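Local structure of branched-chain amino acid aminotransferase (Thermoproteus uzoniensis, 5CE8) at residues A[87-92]-A[126-131]; A[108-113]-A[120-125]; A[145-150]-A[171-176]; A[202-207]-A[253-258]. The protein probably transfers the amino group of leucine, isoleucine or valine to 2-oxoglutarate, using pyridoxal 5'-phosphate as cofactor. All blocks are in the same frame, centred on the assembly; numbering follows the deposited sequence.

Contact 1: residues A[87-92]-A[126-131]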
loop_
_atom_site.group_PDB
_atom_site.type_symbol
_atom_site.label_atom_id
_atom_site.label_comp_id
_atom_site.label_asym_id
_atom_site.label_seq_id
_atom_site.Cartn_x
_atom_site.Cartn_y
_atom_site.Cartn_z
ATOM N N LYS A 87 27.774 24.802 -23.892
ATOM C CA LYS A 87 28.173 25.762 -24.992
ATOM C C LYS A 87 27.067 26.098 -25.969
ATOM O O LYS A 87 26.925 27.282 -26.364
ATOM C CB LYS A 87 29.407 25.279 -25.752
ATOM N N ALA A 88 26.270 25.075 -26.315
ATOM C CA ALA A 88 25.119 25.216 -27.190
ATOM C C ALA A 88 24.104 26.162 -26.618
ATOM O O ALA A 88 23.551 26.965 -27.338
ATOM C CB ALA A 88 24.435 23.879 -27.468
ATOM N N VAL A 89 23.861 26.107 -25.321
ATOM C CA VAL A 89 23.045 27.168 -24.717
ATOM C C VAL A 89 23.556 28.575 -24.934
ATOM O O VAL A 89 22.793 29.502 -25.266
ATOM C CB VAL A 89 22.905 27.004 -23.187
ATOM C CG1 VAL A 89 22.330 28.239 -22.585
ATOM C CG2 VAL A 89 22.032 25.804 -22.817
ATOM N N VAL A 90 24.823 28.765 -24.574
ATOM C CA VAL A 90 25.474 30.054 -24.672
ATOM C C VAL A 90 25.403 30.653 -26.093
ATOM O O VAL A 90 25.107 31.869 -26.225
ATOM C CB VAL A 90 26.919 29.990 -24.080
ATOM C CG1 VAL A 90 27.824 31.071 -24.620
ATOM C CG2 VAL A 90 26.834 30.044 -22.584
ATOM N N GLU A 91 25.529 29.807 -27.116
ATOM C CA GLU A 91 25.359 30.225 -28.506
ATOM C C GLU A 91 23.963 30.517 -28.858
ATOM O O GLU A 91 23.741 31.423 -29.620
ATOM C CB GLU A 91 25.862 29.164 -29.466
ATOM C CG GLU A 91 27.379 28.969 -29.398
ATOM C CD GLU A 91 27.785 27.533 -29.708
ATOM O OE1 GLU A 91 26.924 26.794 -30.214
ATOM O OE2 GLU A 91 28.946 27.111 -29.443
ATOM N N THR A 92 22.993 29.775 -28.328
ATOM C CA THR A 92 21.577 30.099 -28.625
ATOM C C THR A 92 21.161 31.458 -28.062
ATOM O O THR A 92 20.441 32.259 -28.740
ATOM C CB THR A 92 20.627 29.024 -28.055
ATOM O OG1 THR A 92 21.115 27.775 -28.487
ATOM C CG2 THR A 92 19.173 29.199 -28.499
ATOM N N VAL A 126 18.606 16.670 -29.436
ATOM C CA VAL A 126 18.468 17.678 -28.425
ATOM C C VAL A 126 18.083 19.009 -29.078
ATOM O O VAL A 126 18.630 19.416 -30.059
ATOM C CB VAL A 126 19.655 17.833 -27.516
ATOM C CG1 VAL A 126 19.390 18.964 -26.501
ATOM C CG2 VAL A 126 19.938 16.526 -26.773
ATOM N N ALA A 127 17.028 19.619 -28.596
ATOM C CA ALA A 127 16.684 21.011 -28.993
ATOM C C ALA A 127 16.742 21.862 -27.756
ATOM O O ALA A 127 16.370 21.393 -26.601
ATOM C CB ALA A 127 15.308 21.065 -29.615
ATOM N N ILE A 128 17.182 23.088 -27.956
ATOM C CA ILE A 128 17.375 24.058 -26.885
ATOM C C ILE A 128 16.887 25.382 -27.342
ATOM O O ILE A 128 17.414 26.005 -28.287
ATOM C CB ILE A 128 18.796 24.305 -26.455
ATOM C CG1 ILE A 128 19.424 23.105 -25.836
ATOM C CG2 ILE A 128 18.878 25.490 -25.466
ATOM C CD1 ILE A 128 20.941 23.104 -25.932
ATOM N N ALA A 129 15.871 25.805 -26.634
ATOM C CA ALA A 129 15.208 27.088 -26.818
ATOM C C ALA A 129 15.398 27.952 -25.601
ATOM O O ALA A 129 15.346 27.448 -24.430
ATOM C CB ALA A 129 13.741 26.873 -27.008
ATOM N N ALA A 130 15.556 29.242 -25.905
ATOM C CA ALA A 130 15.732 30.335 -24.943
ATOM C C ALA A 130 14.635 31.365 -25.142
ATOM O O ALA A 130 14.525 31.910 -26.226
ATOM C CB ALA A 130 17.086 30.972 -25.151
ATOM N N ILE A 131 13.811 31.607 -24.120
ATOM C CA ILE A 131 12.686 32.429 -24.245
ATOM C C ILE A 131 12.601 33.519 -23.147
ATOM O O ILE A 131 12.870 33.259 -21.962
ATOM C CB ILE A 131 11.403 31.510 -24.351
ATOM C CG1 ILE A 131 10.450 31.636 -23.167
ATOM C CG2 ILE A 131 11.778 30.035 -24.604
ATOM C CD1 ILE A 131 9.128 30.904 -23.365
#
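Apolar contacts carry most of this packing, and Ile128 supplies the larger part of the strand's share. The two branches of its side chain divide the helix surface between them: CD1 reaches Ala88 CB at 3.9 Å, while CG2 meets Val89 CG2 at 4.1 Å. The first torsion explains the split, because CG1 stands opposite the carbonyl carbon (chi1 -65°) and CG2 opposite the backbone N. The side chains of Val89 and Ile128 run across each other at about a right angle. Further along, Thr92 CG2 lies 4.3 Å from Ala130 CB and 3.7 Å from Ile128 O, so the methyl group, and not the hydroxyl, is the nearer part of Thr92 to the strand.

Between the two segments the contact is apolar, and the hydroxyl of Thr92 bonds back within its own helix. Thr92 OG1 donates to Ala88 O at 2.8 Å, tilted 31° from the carbonyl plane, and Thr92 N reaches the same oxygen from the opposite face. The OG1 bond satisfies the buried hydroxyl and holds the rotation that turns CG2 to the strand; Ala88 O thereby accepts two donors.

Segment axes approach to 8.6 Å at a crossing angle of -42°. Trp16 touches Ala88 and Thr92, and Ile104 touches Val89 and Ile128, extending the packing to both neighbouring strands. Across the strand, Ala127 and Ala129 pack on Val31 and Leu32 of the second subunit. Helix 82-95 thus covers one face of an antiparallel sheet, an alpha/beta layer of the class-IV aminotransferase fold.

Contact 2: residues A[108-113]-A[120-125]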
loop_
_atom_site.group_PDB
_atom_site.type_symbol
_atom_site.label_atom_id
_atom_site.label_comp_id
_atom_site.label_asym_id
_atom_site.label_seq_id
_atom_site.Cartn_x
_atom_site.Cartn_y
_atom_site.Cartn_z
ATOM N N ALA A 108 15.398 16.667 -24.839
ATOM C CA ALA A 108 15.920 15.491 -25.497
ATOM C C ALA A 108 14.805 14.467 -25.822
ATOM O O ALA A 108 14.123 13.943 -24.870
ATOM C CB ALA A 108 16.853 14.769 -24.560
ATOM N N TYR A 109 14.787 13.984 -27.068
ATOM C CA TYR A 109 13.645 13.168 -27.604
ATOM C C TYR A 109 14.058 12.477 -28.906
ATOM O O TYR A 109 15.071 12.804 -29.488
ATOM C CB TYR A 109 12.435 14.092 -27.878
ATOM C CG TYR A 109 12.832 15.073 -28.923
ATOM C CD1 TYR A 109 13.530 16.215 -28.576
ATOM C CD2 TYR A 109 12.722 14.765 -30.258
ATOM C CE1 TYR A 109 13.989 17.135 -29.560
ATOM C CE2 TYR A 109 13.149 15.679 -31.236
ATOM C CZ TYR A 109 13.818 16.861 -30.898
ATOM O OH TYR A 109 14.347 17.744 -31.896
ATOM N N ILE A 110 13.259 11.507 -29.358
ATOM C CA ILE A 110 13.585 10.746 -30.497
ATOM C C ILE A 110 12.966 11.425 -31.773
ATOM O O ILE A 110 11.776 11.670 -31.808
ATOM C CB ILE A 110 13.134 9.290 -30.302
ATOM C CG1 ILE A 110 14.059 8.636 -29.268
ATOM C CG2 ILE A 110 13.156 8.524 -31.646
ATOM C CD1 ILE A 110 13.505 7.392 -28.615
ATOM N N SER A 111 13.809 11.773 -32.754
ATOM C CA SER A 111 13.357 12.427 -33.957
ATOM C C SER A 111 12.882 11.377 -35.038
ATOM O O SER A 111 12.237 11.737 -35.961
ATOM C CB SER A 111 14.474 13.359 -34.470
ATOM O OG SER A 111 15.539 12.561 -34.869
ATOM N N LYS A 112 13.193 10.099 -34.877
ATOM C CA LYS A 112 12.701 9.059 -35.770
ATOM C C LYS A 112 11.196 8.667 -35.482
ATOM O O LYS A 112 10.777 8.585 -34.356
ATOM C CB LYS A 112 13.637 7.853 -35.632
ATOM C CG LYS A 112 13.299 6.658 -36.512
ATOM C CD LYS A 112 13.944 5.356 -36.038
ATOM C CE LYS A 112 12.907 4.237 -36.035
ATOM N NZ LYS A 112 13.422 2.854 -35.747
ATOM N N PRO A 113 10.367 8.458 -36.515
ATOM C CA PRO A 113 9.038 7.856 -36.302
ATOM C C PRO A 113 9.115 6.373 -35.864
ATOM O O PRO A 113 9.874 5.632 -36.427
ATOM C CB PRO A 113 8.368 7.985 -37.685
ATOM C CG PRO A 113 9.469 8.282 -38.670
ATOM C CD PRO A 113 10.665 8.769 -37.931
ATOM N N ARG A 120 15.172 0.773 -27.591
ATOM C CA ARG A 120 16.578 0.462 -27.523
ATOM C C ARG A 120 17.418 0.907 -28.701
ATOM O O ARG A 120 17.015 0.804 -29.856
ATOM C CB ARG A 120 16.747 -1.056 -27.333
ATOM C CG ARG A 120 16.418 -1.485 -25.872
ATOM C CD ARG A 120 16.536 -2.974 -25.628
ATOM N NE ARG A 120 15.857 -3.743 -26.671
ATOM C CZ ARG A 120 16.182 -4.976 -27.058
ATOM N NH1 ARG A 120 17.197 -5.648 -26.493
ATOM N NH2 ARG A 120 15.457 -5.553 -28.012
ATOM N N GLY A 121 18.591 1.437 -28.379
ATOM C CA GLY A 121 19.586 1.718 -29.387
ATOM C C GLY A 121 19.316 2.915 -30.294
ATOM O O GLY A 121 20.139 3.212 -31.109
ATOM N N LEU A 122 18.177 3.584 -30.139
ATOM C CA LEU A 122 17.861 4.800 -30.869
ATOM C C LEU A 122 18.673 5.917 -30.306
ATOM O O LEU A 122 19.139 5.867 -29.165
ATOM C CB LEU A 122 16.370 5.160 -30.789
ATOM C CG LEU A 122 15.430 4.165 -31.383
ATOM C CD1 LEU A 122 14.000 4.422 -30.946
ATOM C CD2 LEU A 122 15.587 4.175 -32.900
ATOM N N GLN A 123 18.858 6.955 -31.095
ATOM C CA GLN A 123 19.754 7.982 -30.644
ATOM C C GLN A 123 18.928 9.271 -30.481
ATOM O O GLN A 123 18.157 9.595 -31.307
ATOM C CB GLN A 123 20.887 8.044 -31.612
ATOM C CG GLN A 123 21.771 9.229 -31.378
ATOM C CD GLN A 123 23.193 8.908 -31.711
ATOM O OE1 GLN A 123 23.763 7.996 -31.115
ATOM N NE2 GLN A 123 23.789 9.665 -32.638
ATOM N N ALA A 124 19.005 9.941 -29.359
ATOM C CA ALA A 124 18.173 11.153 -29.171
ATOM C C ALA A 124 18.631 12.336 -29.978
ATOM O O ALA A 124 19.836 12.454 -30.261
ATOM C CB ALA A 124 18.219 11.580 -27.698
ATOM N N SER A 125 17.686 13.256 -30.238
ATOM C CA SER A 125 18.008 14.628 -30.633
ATOM C C SER A 125 17.904 15.538 -29.411
ATOM O O SER A 125 17.194 15.215 -28.455
ATOM C CB SER A 125 17.068 15.119 -31.716
ATOM O OG SER A 125 17.278 14.483 -32.954
HETATM O O HOH W 1 16.741 11.468 -32.702
#
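Tyr109 and Ser125 form an antiparallel hydrogen-bonded pair, with Tyr109 N donating to Ser125 O at 3.0 Å and Ser125 N donating to Tyr109 O at 2.8 Å. They close a beta hairpin with a long loop, formed by strands 102-109 and 125-132, neighbours in the antiparallel sheet. Beyond this pair the chains diverge into loop, their touching parts running 122° apart end to end.

The Tyr109 side chain leans over its partner. Its CG sits between the backbone N and the carbonyl carbon (chi1 63°), bringing one ring face to Ser125: CB lies 4.2 Å from the ring centroid, an off-centre CH-pi contact 29° from the normal. Val31 of the second subunit also packs on this tyrosine.

Further out, Leu122 is shared through its two methyl groups. CD1 meets Ile110 CD1 at 3.8 Å, and CD2 meets the aliphatic part of Lys112, 3.7 Å from its CD. Both neighbours cross the leucine at about a right angle. NZ of Lys112 is hydrogen-bonded to Gln114.

Ser125 OG has its main polar partner in Asp18, a residue of the turn between strands 14-17 and 20-23. A water bridges the mouth of the loop: it accepts from Ser111 N at 2.9 Å and donates both to Gln123 O at 2.7 Å and to Ser125 OG.

Contact 3: residues A[145-150]-A[171-176]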
loop_
_atom_site.group_PDB
_atom_site.type_symbol
_atom_site.label_atom_id
_atom_site.label_comp_id
_atom_site.label_asym_id
_atom_site.label_seq_id
_atom_site.Cartn_x
_atom_site.Cartn_y
_atom_site.Cartn_z
ATOM N N ALA A 145 -3.395 24.008 -2.663
ATOM C CA ALA A 145 -4.323 22.978 -2.344
ATOM C C ALA A 145 -3.624 21.639 -2.404
ATOM O O ALA A 145 -2.879 21.332 -3.338
ATOM C CB ALA A 145 -5.523 22.999 -3.253
ATOM N N VAL A 146 -3.817 20.808 -1.390
ATOM C CA VAL A 146 -3.333 19.388 -1.557
ATOM C C VAL A 146 -4.316 18.754 -2.507
ATOM O O VAL A 146 -5.563 18.802 -2.267
ATOM C CB VAL A 146 -3.319 18.472 -0.224
ATOM C CG1 VAL A 146 -2.748 17.119 -0.593
ATOM C CG2 VAL A 146 -2.497 19.152 0.946
ATOM N N VAL A 147 -3.797 18.189 -3.598
ATOM C CA VAL A 147 -4.630 17.559 -4.597
ATOM C C VAL A 147 -4.988 16.094 -4.435
ATOM O O VAL A 147 -4.428 15.363 -3.576
ATOM C CB VAL A 147 -4.103 17.810 -6.014
ATOM C CG1 VAL A 147 -4.087 19.232 -6.278
ATOM C CG2 VAL A 147 -2.691 17.247 -6.253
ATOM N N SER A 148 -5.999 15.666 -5.218
ATOM C CA SER A 148 -6.510 14.280 -5.130
ATOM C C SER A 148 -5.527 13.288 -5.777
ATOM O O SER A 148 -5.600 12.144 -5.446
ATOM C CB SER A 148 -7.857 14.078 -5.857
ATOM O OG SER A 148 -7.719 14.440 -7.277
ATOM N N TRP A 149 -4.747 13.748 -6.773
ATOM C CA TRP A 149 -3.713 13.034 -7.449
ATOM C C TRP A 149 -2.462 12.829 -6.640
ATOM O O TRP A 149 -1.896 13.736 -6.154
ATOM C CB TRP A 149 -3.318 13.810 -8.751
ATOM C CG TRP A 149 -4.472 13.863 -9.715
ATOM C CD1 TRP A 149 -5.302 14.901 -9.876
ATOM C CD2 TRP A 149 -4.903 12.851 -10.607
ATOM N NE1 TRP A 149 -6.226 14.596 -10.786
ATOM C CE2 TRP A 149 -6.047 13.298 -11.188
ATOM C CE3 TRP A 149 -4.524 11.555 -10.840
ATOM C CZ2 TRP A 149 -6.801 12.506 -12.122
ATOM C CZ3 TRP A 149 -5.234 10.773 -11.733
ATOM C CH2 TRP A 149 -6.378 11.263 -12.358
ATOM N N ARG A 150 -2.021 11.604 -6.494
ATOM C CA ARG A 150 -0.764 11.354 -5.855
ATOM C C ARG A 150 0.377 11.432 -6.858
ATOM O O ARG A 150 0.166 11.130 -8.020
ATOM C CB ARG A 150 -0.767 9.967 -5.221
ATOM C CG ARG A 150 -1.881 9.748 -4.223
ATOM C CD ARG A 150 -1.712 10.683 -2.997
ATOM N NE ARG A 150 -2.589 10.386 -1.849
ATOM C CZ ARG A 150 -3.645 11.128 -1.424
ATOM N NH1 ARG A 150 -4.074 12.232 -2.050
ATOM N NH2 ARG A 150 -4.308 10.750 -0.305
ATOM N N ILE A 171 0.520 17.672 -14.643
ATOM C CA ILE A 171 -0.552 18.430 -15.237
ATOM C C ILE A 171 -1.885 18.143 -14.538
ATOM O O ILE A 171 -2.646 19.044 -14.195
ATOM C CB ILE A 171 -0.696 18.158 -16.725
ATOM C CG1 ILE A 171 0.454 18.785 -17.484
ATOM C CG2 ILE A 171 -1.997 18.714 -17.240
ATOM C CD1 ILE A 171 0.553 18.380 -18.883
ATOM N N MET A 172 -2.186 16.876 -14.330
ATOM C CA MET A 172 -3.380 16.520 -13.526
ATOM C C MET A 172 -3.408 17.359 -12.254
ATOM O O MET A 172 -4.398 18.045 -11.966
ATOM C CB MET A 172 -3.424 15.031 -13.115
ATOM C CG MET A 172 -3.577 14.000 -14.169
ATOM S SD MET A 172 -4.979 14.095 -15.266
ATOM C CE MET A 172 -4.341 15.251 -16.491
ATOM N N ALA A 173 -2.294 17.382 -11.530
ATOM C CA ALA A 173 -2.278 18.106 -10.219
ATOM C C ALA A 173 -2.443 19.640 -10.452
ATOM O O ALA A 173 -3.291 20.327 -9.854
ATOM C CB ALA A 173 -1.061 17.693 -9.357
ATOM N N ALA A 174 -1.705 20.170 -11.418
ATOM C CA ALA A 174 -1.665 21.598 -11.661
ATOM C C ALA A 174 -3.041 22.109 -12.055
ATOM O O ALA A 174 -3.540 23.135 -11.492
ATOM C CB ALA A 174 -0.666 21.883 -12.752
ATOM N N VAL A 175 -3.726 21.352 -12.910
ATOM C CA VAL A 175 -5.044 21.724 -13.388
ATOM C C VAL A 175 -6.070 21.594 -12.300
ATOM O O VAL A 175 -6.925 22.466 -12.168
ATOM C CB VAL A 175 -5.441 20.911 -14.633
ATOM C CG1 VAL A 175 -6.979 20.993 -14.974
ATOM C CG2 VAL A 175 -4.537 21.337 -15.791
ATOM N N GLU A 176 -5.999 20.528 -11.517
ATOM C CA GLU A 176 -6.908 20.396 -10.416
ATOM C C GLU A 176 -6.845 21.601 -9.501
ATOM O O GLU A 176 -7.851 22.168 -9.150
ATOM C CB GLU A 176 -6.640 19.130 -9.579
ATOM C CG GLU A 176 -7.677 18.994 -8.424
ATOM C CD GLU A 176 -7.454 17.801 -7.559
ATOM O OE1 GLU A 176 -7.569 17.929 -6.297
ATOM O OE2 GLU A 176 -7.137 16.729 -8.141
HETATM O O HOH W 2 -8.772 15.927 -10.491
#
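The carboxylate of Glu176 makes the polar part of this contact, joining helix 167-179 to the chain that leaves strand 142-146 in a beta-alpha-beta unit completed by strand 184-188. Ser148 N donates to OE1 of Glu176 at 3.0 Å and, weakly, to OE2. The hydroxyl Ser148 OG donates to Glu176 OE2 at a short 2.5 Å. Both oxygens are met on their syn sides, somewhat out of the carboxylate plane, a two-pronged hold that fixes the group's rotation. An extended side chain, with CG opposite the backbone N (chi1 -178°), carries the acid from the helix to this backbone. Ser148 OG also bonds Arg246 of the third subunit, so positive charge may stabilise the carboxylate's ionised form.

Apolar packing lies alongside. Val147 CG2 presses on Ala173 CB at 3.5 Å, and Met187 of strand 184-188 touches both residues.

The aromatic part centres on Trp149. Met172 CB sits over the Trp149 five-membered ring, 3.5 Å from its centroid and only 3° off the normal. The methionine then bends so that SD lies over the six-membered ring, 4.4 Å from that centroid, in a Met-aromatic contact. Trp149 is also in cation-pi contact with Arg246 of the third subunit, which places this cluster at a subunit interface.

The indole N-H is tied indirectly to the acid: one water accepts from Trp149 NE1 at 2.9 Å and donates to Glu176 OE2 at 3.0 Å.

Contact 4: residues A[202-207]-A[253-258]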
loop_
_atom_site.group_PDB
_atom_site.type_symbol
_atom_site.label_atom_id
_atom_site.label_comp_id
_atom_site.label_asym_id
_atom_site.label_seq_id
_atom_site.Cartn_x
_atom_site.Cartn_y
_atom_site.Cartn_z
ATOM N N ILE A 202 9.328 21.612 -2.208
ATOM C CA ILE A 202 8.598 22.252 -1.075
ATOM C C ILE A 202 9.497 22.258 0.161
ATOM O O ILE A 202 10.222 21.274 0.434
ATOM C CB ILE A 202 7.350 21.448 -0.645
ATOM C CG1 ILE A 202 6.494 21.158 -1.844
ATOM C CG2 ILE A 202 6.472 22.200 0.384
ATOM C CD1 ILE A 202 5.223 20.369 -1.543
ATOM N N PHE A 203 9.436 23.376 0.918
ATOM C CA PHE A 203 10.112 23.537 2.193
ATOM C C PHE A 203 9.130 24.033 3.265
ATOM O O PHE A 203 8.308 24.926 3.030
ATOM C CB PHE A 203 11.278 24.570 2.071
ATOM C CG PHE A 203 12.521 24.046 1.458
ATOM C CD1 PHE A 203 12.668 24.052 0.086
ATOM C CD2 PHE A 203 13.635 23.764 2.230
ATOM C CE1 PHE A 203 13.808 23.620 -0.534
ATOM C CE2 PHE A 203 14.818 23.337 1.583
ATOM C CZ PHE A 203 14.895 23.253 0.214
ATOM N N ILE A 204 9.217 23.514 4.488
ATOM C CA ILE A 204 8.500 24.213 5.537
ATOM C C ILE A 204 9.473 24.767 6.573
ATOM O O ILE A 204 10.532 24.298 6.670
ATOM C CB ILE A 204 7.423 23.309 6.178
ATOM C CG1 ILE A 204 8.073 22.130 6.895
ATOM C CG2 ILE A 204 6.395 22.913 5.094
ATOM C CD1 ILE A 204 7.075 21.341 7.721
ATOM N N VAL A 205 9.010 25.672 7.434
ATOM C CA VAL A 205 9.752 26.009 8.642
ATOM C C VAL A 205 8.895 25.617 9.826
ATOM O O VAL A 205 7.776 25.901 9.919
ATOM C CB VAL A 205 10.226 27.418 8.752
ATOM C CG1 VAL A 205 11.140 27.617 9.914
ATOM C CG2 VAL A 205 11.017 27.845 7.541
ATOM N N ARG A 206 9.481 24.900 10.741
ATOM C CA ARG A 206 8.700 24.370 11.835
ATOM C C ARG A 206 9.625 24.548 12.986
ATOM O O ARG A 206 10.626 23.836 13.100
ATOM C CB ARG A 206 8.372 22.930 11.587
ATOM C CG ARG A 206 7.691 22.206 12.726
ATOM C CD ARG A 206 7.344 20.792 12.297
ATOM N NE ARG A 206 6.585 20.156 13.373
ATOM C CZ ARG A 206 7.144 19.715 14.487
ATOM N NH1 ARG A 206 8.458 19.806 14.652
ATOM N NH2 ARG A 206 6.397 19.161 15.433
ATOM N N ARG A 207 9.264 25.508 13.856
ATOM C CA ARG A 207 10.020 25.718 15.124
ATOM C C ARG A 207 11.524 25.920 14.863
ATOM O O ARG A 207 12.413 25.283 15.484
ATOM C CB ARG A 207 9.865 24.503 16.043
ATOM C CG ARG A 207 8.464 24.063 16.230
ATOM C CD ARG A 207 8.246 23.124 17.420
ATOM N NE ARG A 207 6.832 22.742 17.239
ATOM C CZ ARG A 207 6.209 21.691 17.753
ATOM N NH1 ARG A 207 6.853 20.879 18.564
ATOM N NH2 ARG A 207 4.924 21.456 17.438
ATOM N N ASP A 253 5.070 27.114 10.702
ATOM C CA ASP A 253 5.345 28.547 10.839
ATOM C C ASP A 253 5.477 29.263 9.521
ATOM O O ASP A 253 5.053 30.410 9.392
ATOM C CB ASP A 253 6.617 28.759 11.683
ATOM C CG ASP A 253 6.488 28.121 13.092
ATOM O OD1 ASP A 253 5.371 28.148 13.626
ATOM O OD2 ASP A 253 7.472 27.563 13.618
ATOM N N GLU A 254 5.964 28.543 8.527
ATOM C CA GLU A 254 6.178 29.062 7.151
ATOM C C GLU A 254 6.310 27.920 6.209
ATOM O O GLU A 254 6.594 26.767 6.612
ATOM C CB GLU A 254 7.495 29.897 6.915
ATOM C CG GLU A 254 8.053 30.739 7.999
ATOM C CD GLU A 254 9.348 31.425 7.603
ATOM O OE1 GLU A 254 9.510 31.851 6.397
ATOM O OE2 GLU A 254 10.161 31.601 8.541
ATOM N N ALA A 255 6.122 28.256 4.936
ATOM C CA ALA A 255 6.203 27.309 3.802
ATOM C C ALA A 255 6.490 28.039 2.520
ATOM O O ALA A 255 6.126 29.212 2.338
ATOM C CB ALA A 255 4.928 26.480 3.632
ATOM N N PHE A 256 7.264 27.386 1.699
ATOM C CA PHE A 256 7.600 27.893 0.374
ATOM C C PHE A 256 7.953 26.789 -0.635
ATOM O O PHE A 256 8.449 25.720 -0.298
ATOM C CB PHE A 256 8.722 28.946 0.450
ATOM C CG PHE A 256 10.043 28.493 1.007
ATOM C CD1 PHE A 256 10.262 28.461 2.369
ATOM C CD2 PHE A 256 11.111 28.151 0.170
ATOM C CE1 PHE A 256 11.529 28.137 2.923
ATOM C CE2 PHE A 256 12.351 27.840 0.714
ATOM C CZ PHE A 256 12.556 27.758 2.088
ATOM N N PHE A 257 7.679 27.118 -1.887
ATOM C CA PHE A 257 8.066 26.351 -3.061
ATOM C C PHE A 257 9.350 26.942 -3.650
ATOM O O PHE A 257 9.610 28.178 -3.580
ATOM C CB PHE A 257 7.071 26.557 -4.175
ATOM C CG PHE A 257 5.759 25.867 -4.014
ATOM C CD1 PHE A 257 5.687 24.516 -3.938
ATOM C CD2 PHE A 257 4.537 26.619 -3.974
ATOM C CE1 PHE A 257 4.454 23.879 -3.875
ATOM C CE2 PHE A 257 3.329 25.983 -3.866
ATOM C CZ PHE A 257 3.277 24.593 -3.826
ATOM N N VAL A 258 10.152 26.045 -4.261
ATOM C CA VAL A 258 11.407 26.396 -4.922
ATOM C C VAL A 258 11.432 25.637 -6.263
ATOM O O VAL A 258 10.864 24.496 -6.354
ATOM C CB VAL A 258 12.677 26.158 -4.060
ATOM C CG1 VAL A 258 12.516 26.818 -2.702
ATOM C CG2 VAL A 258 12.952 24.698 -3.880
#
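Val205 O is approached by two backbone donors, Asp253 N at 3.1 Å and Glu254 N at 3.5 Å, both weak bonds. Two residues facing one define a classic beta bulge at the start of strand 254-259. Beside it, Asp253 OD2 accepts from Arg207 N at 2.7 Å, nearly in line with its C-O bond, tying the strand end to the bulge. Val205 N donates to Glu254 O at 2.8 Å from above the carbonyl plane.

Past the bulge the ladder is antiparallel, the segment axes 166° apart. Phe203 and Phe256 form a hydrogen-bonded pair with nearly parallel ring planes (2°), but the rings are slid so far that they barely overlap. Instead, Phe203 CB sits over the Phe256 ring, 3.6 Å from its centroid, in a CH-pi contact. The edge of the Phe203 ring meets Val258 CG2, 3.6 Å from CE1. On the other face, Ile202 CG1 touches Phe257 CE1 at 4.0 Å.

Glu254 lies beside Val205, its carboxylate held by Ile280 N and Thr281 OG1. The face bearing Phe203, Val205 and Phe256 is covered by helices 223-235 and 279-292, while strands 209-212 and 265-270 flank the pair in the sheet.

The four contacts draw on two sheets. Contacts 1 and 2 share the antiparallel one: their centres are 19 Å apart, and they touch where Tyr109 CE1 approaches Ala127 N at 4.0 Å. Contacts 3 and 4 both reach the mixed sheet, with centres 20 Å apart and nearest atoms about 7 Å apart. Between the two groups the centres lie 31 to 40 Å apart. Of the side chains measured to the cofactor, that of Val258 in contact 4 is about 6 Å from pyridoxal 5'-phosphate. The side chain of Ala173 in contact 3 is about 10 Å from the bound pyridoxal 5'-phosphate, and that of Val89 in contact 1 about 14 Å from it. Contacts 1, 2 and 3 all touch the second subunit.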